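Side-chain contacts in methyltransferase type 12 (Clostridium thermocellum, PDB 3JWG), which probably methylates the 2'-hydroxyl of the 3'-terminal nucleotide of small RNAs with S-adenosyl-L-methionine, this chain being the methyltransferase domain of the longer Hen1 protein: residues P141-E144 and Y145-Y149; F164-T167 and R168-Q172; N118-Q121 and A122-V126. All blocks are in the same frame, centred on the assembly; numbering follows the deposited sequence.

Contact 1: P141-E144 and Y145-Y149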
loop_
_atom_site.group_PDB
_atom_site.type_symbol
_atom_site.label_atom_id
_atom_site.label_comp_id
_atom_site.label_asym_id
_atom_site.label_seq_id
_atom_site.Cartn_x
_atom_site.Cartn_y
_atom_site.Cartn_z
ATOM N N PRO A 141 -3.982 1.561 9.589
ATOM C CA PRO A 141 -4.336 1.187 10.961
ATOM C C PRO A 141 -5.797 1.451 11.305
ATOM O O PRO A 141 -6.427 2.352 10.746
ATOM C CB PRO A 141 -3.410 2.059 11.809
ATOM C CG PRO A 141 -2.206 2.217 10.957
ATOM C CD PRO A 141 -2.793 2.427 9.567
ATOM N N ASN A 142 -6.338 0.648 12.216
ATOM C CA ASN A 142 -7.696 0.865 12.684
ATOM C C ASN A 142 -7.467 1.599 14.001
ATOM O O ASN A 142 -7.032 0.999 14.990
ATOM C CB ASN A 142 -8.426 -0.464 12.918
ATOM C CG ASN A 142 -9.567 -0.332 13.921
ATOM O OD1 ASN A 142 -10.223 0.717 14.008
ATOM N ND2 ASN A 142 -9.816 -1.399 14.676
ATOM N N LYS A 143 -7.723 2.904 14.008
ATOM C CA LYS A 143 -7.490 3.695 15.210
ATOM C C LYS A 143 -8.193 3.167 16.454
ATOM O O LYS A 143 -7.647 3.238 17.553
ATOM C CB LYS A 143 -7.902 5.156 14.995
ATOM C CG LYS A 143 -7.667 6.009 16.243
ATOM C CD LYS A 143 -7.625 7.503 15.958
ATOM C CE LYS A 143 -8.966 8.049 15.543
ATOM N NZ LYS A 143 -8.965 9.547 15.650
ATOM N N GLU A 144 -9.397 2.640 16.274
ATOM C CA GLU A 144 -10.194 2.128 17.383
ATOM C C GLU A 144 -9.484 1.036 18.175
ATOM O O GLU A 144 -9.721 0.866 19.377
ATOM C CB GLU A 144 -11.521 1.612 16.851
ATOM C CG GLU A 144 -12.408 2.722 16.314
ATOM C CD GLU A 144 -13.607 2.191 15.579
ATOM O OE1 GLU A 144 -13.525 2.027 14.341
ATOM O OE2 GLU A 144 -14.628 1.921 16.244
ATOM N N TYR A 145 -8.603 0.308 17.502
ATOM C CA TYR A 145 -7.865 -0.758 18.152
ATOM C C TYR A 145 -7.060 -0.240 19.339
ATOM O O TYR A 145 -6.883 -0.943 20.333
ATOM C CB TYR A 145 -6.910 -1.421 17.165
ATOM C CG TYR A 145 -6.286 -2.683 17.704
ATOM C CD1 TYR A 145 -7.020 -3.866 17.773
ATOM C CD2 TYR A 145 -4.970 -2.695 18.160
ATOM C CE1 TYR A 145 -6.461 -5.032 18.282
ATOM C CE2 TYR A 145 -4.397 -3.859 18.675
ATOM C CZ TYR A 145 -5.151 -5.022 18.729
ATOM O OH TYR A 145 -4.597 -6.181 19.220
ATOM N N ASN A 146 -6.566 0.989 19.229
ATOM C CA ASN A 146 -5.761 1.572 20.291
ATOM C C ASN A 146 -6.582 2.082 21.476
ATOM O O ASN A 146 -6.018 2.464 22.500
ATOM C CB ASN A 146 -4.892 2.705 19.736
ATOM C CG ASN A 146 -3.940 2.234 18.641
ATOM O OD1 ASN A 146 -4.342 2.028 17.491
ATOM N ND2 ASN A 146 -2.673 2.050 18.998
ATOM N N PHE A 147 -7.905 2.086 21.337
ATOM C CA PHE A 147 -8.786 2.546 22.412
ATOM C C PHE A 147 -8.743 1.577 23.584
ATOM O O PHE A 147 -8.971 1.962 24.733
ATOM C CB PHE A 147 -10.233 2.653 21.921
ATOM C CG PHE A 147 -10.477 3.784 20.963
ATOM C CD1 PHE A 147 -11.649 3.826 20.214
ATOM C CD2 PHE A 147 -9.552 4.813 20.816
ATOM C CE1 PHE A 147 -11.897 4.874 19.331
ATOM C CE2 PHE A 147 -9.792 5.867 19.935
ATOM C CZ PHE A 147 -10.967 5.895 19.192
ATOM N N HIS A 148 -8.457 0.315 23.283
ATOM C CA HIS A 148 -8.395 -0.719 24.305
ATOM C C HIS A 148 -7.060 -0.664 25.037
ATOM O O HIS A 148 -6.031 -1.094 24.515
ATOM C CB HIS A 148 -8.598 -2.093 23.657
ATOM C CG HIS A 148 -8.734 -3.216 24.638
ATOM N ND1 HIS A 148 -9.591 -3.164 25.717
ATOM C CD2 HIS A 148 -8.152 -4.438 24.680
ATOM C CE1 HIS A 148 -9.531 -4.306 26.379
ATOM N NE2 HIS A 148 -8.665 -5.096 25.771
ATOM N N TYR A 149 -7.088 -0.117 26.249
ATOM C CA TYR A 149 -5.891 0.005 27.077
ATOM C C TYR A 149 -5.344 -1.365 27.470
ATOM O O TYR A 149 -6.104 -2.288 27.765
ATOM C CB TYR A 149 -6.217 0.832 28.328
ATOM C CG TYR A 149 -5.136 0.857 29.390
ATOM C CD1 TYR A 149 -4.986 -0.199 30.287
ATOM C CD2 TYR A 149 -4.269 1.943 29.503
ATOM C CE1 TYR A 149 -4.002 -0.176 31.271
ATOM C CE2 TYR A 149 -3.282 1.976 30.482
ATOM C CZ TYR A 149 -3.154 0.915 31.362
ATOM O OH TYR A 149 -2.181 0.943 32.334
#

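Contact 2: F164-T167 and R168-Q172. Unlike the reference sequence in segment 168-172: Q172 (reference Glu).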
loop_
_atom_site.group_PDB
_atom_site.type_symbol
_atom_site.label_atom_id
_atom_site.label_comp_id
_atom_site.label_asym_id
_atom_site.label_seq_id
_atom_site.Cartn_x
_atom_site.Cartn_y
_atom_site.Cartn_z
ATOM N N PHE A 164 -3.798 10.441 14.413
ATOM C CA PHE A 164 -3.915 10.562 12.974
ATOM C C PHE A 164 -4.308 9.291 12.246
ATOM O O PHE A 164 -4.415 9.279 11.019
ATOM C CB PHE A 164 -2.642 11.171 12.396
ATOM C CG PHE A 164 -2.670 12.671 12.381
ATOM C CD1 PHE A 164 -1.504 13.411 12.279
ATOM C CD2 PHE A 164 -3.887 13.344 12.460
ATOM C CE1 PHE A 164 -1.552 14.796 12.254
ATOM C CE2 PHE A 164 -3.944 14.723 12.436
ATOM C CZ PHE A 164 -2.779 15.449 12.334
ATOM N N GLU A 165 -4.543 8.225 13.003
ATOM C CA GLU A 165 -5.002 6.984 12.397
ATOM C C GLU A 165 -6.500 7.184 12.189
ATOM O O GLU A 165 -7.137 7.980 12.890
ATOM C CB GLU A 165 -4.756 5.791 13.318
ATOM C CG GLU A 165 -3.309 5.652 13.712
ATOM C CD GLU A 165 -3.019 4.401 14.504
ATOM O OE1 GLU A 165 -3.916 3.911 15.224
ATOM O OE2 GLU A 165 -1.870 3.921 14.420
ATOM N N TRP A 166 -7.058 6.460 11.230
ATOM C CA TRP A 166 -8.468 6.574 10.903
ATOM C C TRP A 166 -9.281 5.495 11.579
ATOM O O TRP A 166 -8.797 4.381 11.774
ATOM C CB TRP A 166 -8.659 6.437 9.393
ATOM C CG TRP A 166 -7.961 7.466 8.560
ATOM C CD1 TRP A 166 -7.042 8.393 8.979
ATOM C CD2 TRP A 166 -8.130 7.676 7.152
ATOM N NE1 TRP A 166 -6.632 9.168 7.915
ATOM C CE2 TRP A 166 -7.285 8.749 6.783
ATOM C CE3 TRP A 166 -8.917 7.061 6.168
ATOM C CZ2 TRP A 166 -7.207 9.220 5.470
ATOM C CZ3 TRP A 166 -8.840 7.531 4.859
ATOM C CH2 TRP A 166 -7.989 8.603 4.523
ATOM N N THR A 167 -10.522 5.827 11.930
ATOM C CA THR A 167 -11.415 4.847 12.541
ATOM C C THR A 167 -11.933 4.006 11.378
ATOM O O THR A 167 -11.701 4.336 10.213
ATOM C CB THR A 167 -12.634 5.503 13.229
ATOM O OG1 THR A 167 -13.371 6.265 12.264
ATOM C CG2 THR A 167 -12.189 6.425 14.378
ATOM N N ARG A 168 -12.628 2.920 11.688
ATOM C CA ARG A 168 -13.167 2.072 10.635
ATOM C C ARG A 168 -14.220 2.816 9.820
ATOM O O ARG A 168 -14.310 2.650 8.603
ATOM C CB ARG A 168 -13.743 0.792 11.247
ATOM C CG ARG A 168 -12.659 -0.155 11.750
ATOM C CD ARG A 168 -13.242 -1.275 12.607
ATOM N NE ARG A 168 -13.851 -0.754 13.827
ATOM C CZ ARG A 168 -14.491 -1.501 14.722
ATOM N NH1 ARG A 168 -14.608 -2.809 14.533
ATOM N NH2 ARG A 168 -15.015 -0.943 15.805
ATOM N N LYS A 169 -15.011 3.651 10.490
ATOM C CA LYS A 169 -16.047 4.419 9.805
ATOM C C LYS A 169 -15.420 5.461 8.879
ATOM O O LYS A 169 -15.898 5.700 7.764
ATOM C CB LYS A 169 -16.940 5.126 10.826
ATOM C CG LYS A 169 -17.995 6.017 10.199
ATOM C CD LYS A 169 -18.772 6.782 11.259
ATOM C CE LYS A 169 -19.820 7.674 10.620
ATOM N NZ LYS A 169 -20.766 6.866 9.801
ATOM N N GLU A 170 -14.351 6.088 9.350
ATOM C CA GLU A 170 -13.661 7.095 8.557
ATOM C C GLU A 170 -13.039 6.471 7.321
ATOM O O GLU A 170 -13.139 7.020 6.233
ATOM C CB GLU A 170 -12.578 7.780 9.386
ATOM C CG GLU A 170 -13.145 8.579 10.546
ATOM C CD GLU A 170 -12.079 9.277 11.344
ATOM O OE1 GLU A 170 -11.005 8.675 11.558
ATOM O OE2 GLU A 170 -12.323 10.428 11.772
ATOM N N PHE A 171 -12.403 5.316 7.486
ATOM C CA PHE A 171 -11.780 4.659 6.346
ATOM C C PHE A 171 -12.811 4.170 5.331
ATOM O O PHE A 171 -12.658 4.371 4.130
ATOM C CB PHE A 171 -10.934 3.468 6.793
ATOM C CG PHE A 171 -10.260 2.739 5.651
ATOM C CD1 PHE A 171 -9.283 3.369 4.888
ATOM C CD2 PHE A 171 -10.595 1.423 5.344
ATOM C CE1 PHE A 171 -8.645 2.696 3.830
ATOM C CE2 PHE A 171 -9.965 0.740 4.293
ATOM C CZ PHE A 171 -8.987 1.381 3.534
ATOM N N GLN A 172 -13.859 3.514 5.813
ATOM C CA GLN A 172 -14.871 2.992 4.906
ATOM C C GLN A 172 -15.627 4.097 4.189
ATOM O O GLN A 172 -15.932 3.973 3.002
ATOM C CB GLN A 172 -15.816 2.066 5.669
ATOM C CG GLN A 172 -15.156 0.740 6.005
ATOM C CD GLN A 172 -15.953 -0.087 6.984
ATOM O OE1 GLN A 172 -17.179 -0.003 7.029
ATOM N NE2 GLN A 172 -15.260 -0.902 7.770
HETATM O O HOH W 1 -9.143 9.826 13.085
#

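Contact 3: N118-Q121 and A122-V126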
loop_
_atom_site.group_PDB
_atom_site.type_symbol
_atom_site.label_atom_id
_atom_site.label_comp_id
_atom_site.label_asym_id
_atom_site.label_seq_id
_atom_site.Cartn_x
_atom_site.Cartn_y
_atom_site.Cartn_z
ATOM N N ASN A 118 -4.926 18.292 1.458
ATOM C CA ASN A 118 -4.433 18.580 0.113
ATOM C C ASN A 118 -3.653 17.421 -0.497
ATOM O O ASN A 118 -3.906 17.033 -1.637
ATOM C CB ASN A 118 -3.539 19.828 0.104
ATOM C CG ASN A 118 -2.825 20.022 -1.230
ATOM O OD1 ASN A 118 -3.462 20.094 -2.283
ATOM N ND2 ASN A 118 -1.501 20.100 -1.191
ATOM N N ARG A 119 -2.700 16.873 0.249
ATOM C CA ARG A 119 -1.899 15.771 -0.275
ATOM C C ARG A 119 -2.720 14.507 -0.516
ATOM O O ARG A 119 -2.464 13.769 -1.466
ATOM C CB ARG A 119 -0.737 15.451 0.663
ATOM C CG ARG A 119 0.369 16.489 0.681
ATOM C CD ARG A 119 1.640 15.816 1.159
ATOM N NE ARG A 119 2.435 16.643 2.058
ATOM C CZ ARG A 119 3.285 16.139 2.946
ATOM N NH1 ARG A 119 3.428 14.821 3.037
ATOM N NH2 ARG A 119 3.990 16.944 3.736
ATOM N N LEU A 120 -3.702 14.257 0.343
ATOM C CA LEU A 120 -4.551 13.076 0.189
ATOM C C LEU A 120 -5.363 13.178 -1.098
ATOM O O LEU A 120 -5.446 12.219 -1.863
ATOM C CB LEU A 120 -5.501 12.938 1.378
ATOM C CG LEU A 120 -6.512 11.789 1.307
ATOM C CD1 LEU A 120 -5.770 10.455 1.190
ATOM C CD2 LEU A 120 -7.396 11.810 2.553
ATOM N N GLN A 121 -5.961 14.342 -1.340
ATOM C CA GLN A 121 -6.753 14.530 -2.549
ATOM C C GLN A 121 -5.867 14.378 -3.790
ATOM O O GLN A 121 -6.256 13.751 -4.776
ATOM C CB GLN A 121 -7.438 15.906 -2.520
ATOM C CG GLN A 121 -8.587 15.978 -1.501
ATOM C CD GLN A 121 -9.272 17.338 -1.443
ATOM O OE1 GLN A 121 -9.742 17.855 -2.457
ATOM N NE2 GLN A 121 -9.340 17.915 -0.249
ATOM N N ALA A 122 -4.664 14.939 -3.734
ATOM C CA ALA A 122 -3.738 14.835 -4.851
ATOM C C ALA A 122 -3.361 13.363 -5.055
ATOM O O ALA A 122 -3.352 12.866 -6.181
ATOM C CB ALA A 122 -2.491 15.672 -4.575
ATOM N N PHE A 123 -3.060 12.667 -3.960
ATOM C CA PHE A 123 -2.690 11.259 -4.031
ATOM C C PHE A 123 -3.827 10.401 -4.603
ATOM O O PHE A 123 -3.577 9.446 -5.342
ATOM C CB PHE A 123 -2.293 10.737 -2.645
ATOM C CG PHE A 123 -1.886 9.285 -2.640
ATOM C CD1 PHE A 123 -0.734 8.868 -3.301
ATOM C CD2 PHE A 123 -2.663 8.333 -1.986
ATOM C CE1 PHE A 123 -0.358 7.521 -3.310
ATOM C CE2 PHE A 123 -2.301 6.984 -1.986
ATOM C CZ PHE A 123 -1.147 6.574 -2.649
ATOM N N GLU A 124 -5.069 10.735 -4.255
ATOM C CA GLU A 124 -6.231 10.000 -4.754
ATOM C C GLU A 124 -6.269 10.046 -6.281
ATOM O O GLU A 124 -6.526 9.036 -6.937
ATOM C CB GLU A 124 -7.530 10.608 -4.210
ATOM C CG GLU A 124 -7.705 10.509 -2.702
ATOM C CD GLU A 124 -8.952 11.231 -2.217
ATOM O OE1 GLU A 124 -9.595 11.932 -3.027
ATOM O OE2 GLU A 124 -9.287 11.099 -1.023
ATOM N N LYS A 125 -6.036 11.230 -6.844
ATOM C CA LYS A 125 -6.032 11.385 -8.296
ATOM C C LYS A 125 -4.915 10.536 -8.882
ATOM O O LYS A 125 -5.126 9.772 -9.829
ATOM C CB LYS A 125 -5.803 12.845 -8.694
ATOM C CG LYS A 125 -6.953 13.786 -8.400
ATOM C CD LYS A 125 -6.654 15.169 -8.961
ATOM C CE LYS A 125 -7.769 16.162 -8.670
ATOM N NZ LYS A 125 -7.426 17.519 -9.204
ATOM N N VAL A 126 -3.720 10.675 -8.316
ATOM C CA VAL A 126 -2.568 9.910 -8.786
ATOM C C VAL A 126 -2.854 8.408 -8.772
ATOM O O VAL A 126 -2.507 7.676 -9.709
ATOM C CB VAL A 126 -1.323 10.169 -7.899
ATOM C CG1 VAL A 126 -0.189 9.226 -8.307
ATOM C CG2 VAL A 126 -0.878 11.618 -8.031
#

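Contact 1: P141-E144 and Y145-Y149
E144 and F147 meet because both first torsions place CG beside the backbone N and anti to the carbonyl carbon (chi1 -68° and -71°), which turns the phenyl ring of F147 back over the residue three places before it. The CA of E144 lies over one ring face, 3.9 Å from the centroid of the F147 ring, a CH-pi contact displaced toward the rim. K143 O stands above the same face, also near the rim. Beyond CB the E144 chain runs extended, and its CG passes CE1 of F147 at 3.7 Å; the aliphatic part thus meets the ring while the carboxylate continues to a salt bridge with R168.

Three successive backbone bonds, each spanning three residues, make this a short 3-10 turn. Y145 N donates to N142 O at 3.0 Å, N146 N to K143 O at 3.0 Å, and F147 N to E144 O at 2.9 Å. These i to i+3 bonds give the tighter coil of the 3-10 form. At the start of the turn N142 OD1 accepts a weak bond from E144 N (3.1 Å), and the N142 and Y145 side chains cross at about a right angle, the amide's ND2 lying 3.8 Å from Y145 CB. The same ND2 is satisfied by the carbonyls of S200 and F198.

The turn follows directly on strand 135-141 and opens the long loop to helix 168-182, with N142 held to the loop before strand 202-209 and E144 to the first turn of the helix.

Contact 2: F164-T167 and R168-Q172
T167 and E170 bond to each other twice, each side chain accepting from the other's backbone N-H. T167 N donates to E170 OE1 at 2.9 Å in a nearly straight bond (165°), which reaches the carboxylate oxygen on its anti side, 25° out of the carboxylate plane. In return E170 N donates to T167 OG1; the position of that hydroxyl is less certain, so the details of the bond are best read with caution. With chi1 of T167 at 59°, OG1 sits between the backbone N and the carbonyl carbon, facing the start of the helix.

This reciprocal pair is a capping box, with T167 as the N-cap of helix 168-182. It supplies partners to one N-H just ahead of the helix and one in its first turn, and the ordinary helical pattern starts with F171 N donating to T167 O at 3.0 Å. The E170 carboxylate may also gain from the partial positive charge of the helix start. A water donates to both E170 OE1 and E165 O, at 2.7 Å each, and so ties the cap to the incoming loop.

Next to the cap, the indole of W166 brings CE3 to the edge of the F171 ring, near its plane and 3.9 Å from CD1, while F171 CA lies at the indole edge; the two side chains cross at about a right angle. F171 also packs on V138 and T140 of strand 135-141, and W166 meets W174 edge-to-face.

Contact 3: N118-Q121 and A122-V126
L120 and E124, one helical turn apart, meet through both backbone and side chain. E124 N donates to L120 O at 2.8 Å, and the E124 carboxylate reaches back so that OE2 lies 3.7 Å from L120 CG. This is only a van der Waals approach to an aliphatic carbon; OE2 is satisfied by a hydrogen bond from W174 NE1 on helix 168-182. The E124 chain is extended beyond CG, a shape that carries the carboxylate of this buried residue out to the indole N-H. On the leucine, chi1 of 176° sets CG anti to the backbone N, and CD2 also comes near OE2.

The other main-chain groups pair in the same i to i+4 pattern. A122 N donates to N118 O at 3.1 Å, F123 N to R119 O at 2.8 Å, and K125 N to Q121 O at a longer 3.3 Å, all with N-H...O angles close to 160°. All four carbonyls of 118-121 are therefore used by the residues that follow. This is regular alpha-helix, part of helix 117-131, the crossover of the beta-alpha-beta unit that connects strand 105-109 to strand 135-141 in the Rossmann-like methyltransferase domain. At its start, R119 N is satisfied by the D116 carboxylate. Within the second segment V126 N donates to A122 O, and V126 O accepts from T131 OG1. F123 brings its CB to 3.3 Å from R119 O, while its side chain packs on L93 and L115.

Contacts 1 and 2 lie at the two ends of the loop between strand 135-141 and helix 168-182, with centres 10 Å apart. A salt bridge joins them, E144 OE1 to R168 NE at 2.8 Å, and K143 N probably donates to W166 O at 2.9 Å. Contact 3 is on the preceding helix; it meets contact 2 through W166 CH2 and L120 CD2, 3.8 Å apart, but comes no nearer than about 12 Å to contact 1. Contact 3 stands nearer than contact 2 to the bound magnesium ion, whose site includes G37 and I109: the F123 side chain is about 9 Å from the metal and that of F171 about 13 Å. Contact 1 lies away from that site.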